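Local coordinates for protein D-glycero-D-manno-heptose 1-phosphate kinase (Bacteroides thetaiotaomicron, PDB 3K85) that probably phosphorylates D-glycero-D-manno-heptose 1-phosphate with ATP, as a member of the GHMP kinase family, at residues Ala284-Gly292 with Phe302-Thr310. Sequence-based numbering, arbitrary orientation.
Sequences ATGAGAMAG and FIMFVVEPT
A classic beta bulge lies at the open end of the antiparallel hairpin, where strand 291-294 begins and strand 303-306 ends, in the C-terminal region of this GHMP kinase: M290 and A291 both face V306. The carbonyl of V306 accepts M290 N at 3.0 Å, bent to 138° at the hydrogen, and takes only a weak bond from A291 N, while V306 N returns a straighter bond to A291 O (3.1 Å, 165°). One step on, G292 sits across from F305 in a non-hydrogen-bonded pair with CA atoms 4.3 Å apart. Having no side chain, G292 lets the F305 ring approach, CD1 3.7 Å from G292 CA, and its CA also makes a CA-H...O contact with M304 O.

F305 fills the space between the hairpin and the turn that precedes it. With CG beside its own backbone N, the ring reaches across to 284-292, its edge meeting A291 O near CD1 and T285 CA near CZ, the latter at 3.6 Å. I303 CG2 rests over one ring face, 3.4 Å above the plane and displaced toward the rim, and L319 of helix 309-320 touches the same side chain. The small methyls of A284 and A289 let the loop lie close to the strand: A284 CB meets both F305 CZ and I303 CD1, whereas A289 CB packs on V307 CB. V306 turns to the other side of the sheet, where it and M304 pack on F254 and L258 of helix 251-264.

Selenomethionine M290, long and flexible, follows strand 303-306 past its end. Its chain is extended as far as SE and bends about the CG-SE bond (chi3 -83°), which lays the terminal methyl CE 3.8 Å from V306 CG1 and 3.3 Å from E308 N.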
# COMPACT_ATOMS: atom_id res chain seq x y z
N ALA A 284 -34.45 6.40 -3.99
CA ALA A 284 -33.47 5.57 -3.30
C ALA A 284 -32.96 6.19 -2.01
O ALA A 284 -33.11 5.60 -0.93
CB ALA A 284 -32.31 5.27 -4.23
N THR A 285 -32.37 7.38 -2.10
CA THR A 285 -31.84 8.04 -0.90
C THR A 285 -32.95 8.26 0.13
O THR A 285 -32.68 8.50 1.31
CB THR A 285 -31.16 9.40 -1.25
OG1 THR A 285 -30.08 9.17 -2.16
CG2 THR A 285 -30.60 10.07 0.01
N GLY A 286 -34.20 8.15 -0.32
CA GLY A 286 -35.34 8.31 0.58
C GLY A 286 -35.27 7.34 1.74
O GLY A 286 -35.65 7.68 2.87
N ALA A 287 -34.78 6.13 1.47
CA ALA A 287 -34.63 5.10 2.50
C ALA A 287 -33.37 5.39 3.33
O ALA A 287 -32.24 5.14 2.88
CB ALA A 287 -34.52 3.74 1.85
N GLY A 288 -33.57 5.92 4.53
CA GLY A 288 -32.46 6.27 5.41
C GLY A 288 -31.30 5.29 5.55
O GLY A 288 -31.47 4.07 5.55
N ALA A 289 -30.11 5.87 5.68
CA ALA A 289 -28.84 5.15 5.86
C ALA A 289 -27.95 6.22 6.47
O ALA A 289 -28.45 7.13 7.12
CB ALA A 289 -28.29 4.69 4.51
N MSE A 290 -26.64 6.14 6.27
CA MSE A 290 -25.77 7.17 6.84
C MSE A 290 -25.38 8.22 5.81
O MSE A 290 -25.18 9.38 6.15
CB MSE A 290 -24.50 6.56 7.43
CG MSE A 290 -24.70 5.87 8.75
SE MSE A 290 -22.99 5.59 9.58
CE MSE A 290 -22.47 3.96 8.67
N ALA A 291 -25.27 7.79 4.56
CA ALA A 291 -24.90 8.68 3.48
C ALA A 291 -25.01 7.95 2.15
O ALA A 291 -25.11 6.73 2.11
CB ALA A 291 -23.48 9.19 3.68
N GLY A 292 -24.99 8.71 1.07
CA GLY A 292 -25.07 8.13 -0.26
C GLY A 292 -24.23 8.95 -1.21
O GLY A 292 -23.87 10.08 -0.89
N PHE A 302 -27.02 4.59 -10.22
CA PHE A 302 -25.96 3.99 -9.42
C PHE A 302 -25.70 4.80 -8.15
O PHE A 302 -25.08 5.87 -8.21
CB PHE A 302 -24.67 3.92 -10.23
CG PHE A 302 -23.55 3.24 -9.50
CD1 PHE A 302 -23.40 1.86 -9.56
CD2 PHE A 302 -22.64 3.98 -8.76
CE1 PHE A 302 -22.37 1.23 -8.89
CE2 PHE A 302 -21.60 3.36 -8.08
CZ PHE A 302 -21.46 1.98 -8.14
N ILE A 303 -26.17 4.30 -7.01
CA ILE A 303 -25.95 4.99 -5.75
C ILE A 303 -25.15 4.12 -4.79
O ILE A 303 -25.42 2.92 -4.64
CB ILE A 303 -27.27 5.36 -5.03
CG1 ILE A 303 -28.26 5.99 -6.02
CG2 ILE A 303 -26.99 6.35 -3.92
CD1 ILE A 303 -29.01 4.97 -6.84
N MSE A 304 -24.16 4.72 -4.14
CA MSE A 304 -23.33 4.01 -3.18
C MSE A 304 -23.77 4.48 -1.80
O MSE A 304 -23.68 5.66 -1.48
CB MSE A 304 -21.86 4.35 -3.41
CG MSE A 304 -20.89 3.60 -2.51
SE MSE A 304 -19.05 4.03 -2.93
CE MSE A 304 -18.84 5.57 -1.77
N PHE A 305 -24.27 3.55 -1.00
CA PHE A 305 -24.74 3.88 0.34
C PHE A 305 -23.83 3.30 1.43
O PHE A 305 -23.37 2.17 1.34
CB PHE A 305 -26.15 3.34 0.55
CG PHE A 305 -27.22 4.13 -0.15
CD1 PHE A 305 -27.51 5.43 0.26
CD2 PHE A 305 -27.95 3.57 -1.18
CE1 PHE A 305 -28.53 6.16 -0.36
CE2 PHE A 305 -28.98 4.28 -1.81
CZ PHE A 305 -29.27 5.58 -1.40
N VAL A 306 -23.59 4.10 2.47
CA VAL A 306 -22.78 3.67 3.60
C VAL A 306 -23.70 3.55 4.81
O VAL A 306 -24.24 4.54 5.28
CB VAL A 306 -21.65 4.70 3.89
CG1 VAL A 306 -20.99 4.39 5.23
CG2 VAL A 306 -20.62 4.66 2.77
N VAL A 307 -23.86 2.33 5.32
CA VAL A 307 -24.74 2.10 6.46
C VAL A 307 -24.11 1.27 7.58
O VAL A 307 -23.14 0.53 7.37
CB VAL A 307 -26.04 1.41 5.99
CG1 VAL A 307 -25.72 0.05 5.39
CG2 VAL A 307 -27.02 1.27 7.14
N GLU A 308 -24.65 1.42 8.79
CA GLU A 308 -24.19 0.67 9.95
C GLU A 308 -24.45 -0.79 9.61
O GLU A 308 -25.54 -1.14 9.17
CB GLU A 308 -25.02 1.05 11.18
CG GLU A 308 -24.22 1.58 12.36
CD GLU A 308 -25.13 2.09 13.46
OE1 GLU A 308 -25.93 3.01 13.18
OE2 GLU A 308 -25.05 1.58 14.60
N PRO A 309 -23.45 -1.66 9.81
CA PRO A 309 -23.57 -3.09 9.52
C PRO A 309 -24.86 -3.76 10.03
O PRO A 309 -25.54 -4.46 9.27
CB PRO A 309 -22.31 -3.67 10.15
CG PRO A 309 -21.31 -2.58 9.93
CD PRO A 309 -22.10 -1.35 10.33
N THR A 310 -25.19 -3.55 11.30
CA THR A 310 -26.38 -4.16 11.89
C THR A 310 -27.68 -3.65 11.26
O THR A 310 -28.76 -4.17 11.55
CB THR A 310 -26.45 -3.90 13.42
OG1 THR A 310 -26.45 -2.49 13.67
CG2 THR A 310 -25.26 -4.53 14.13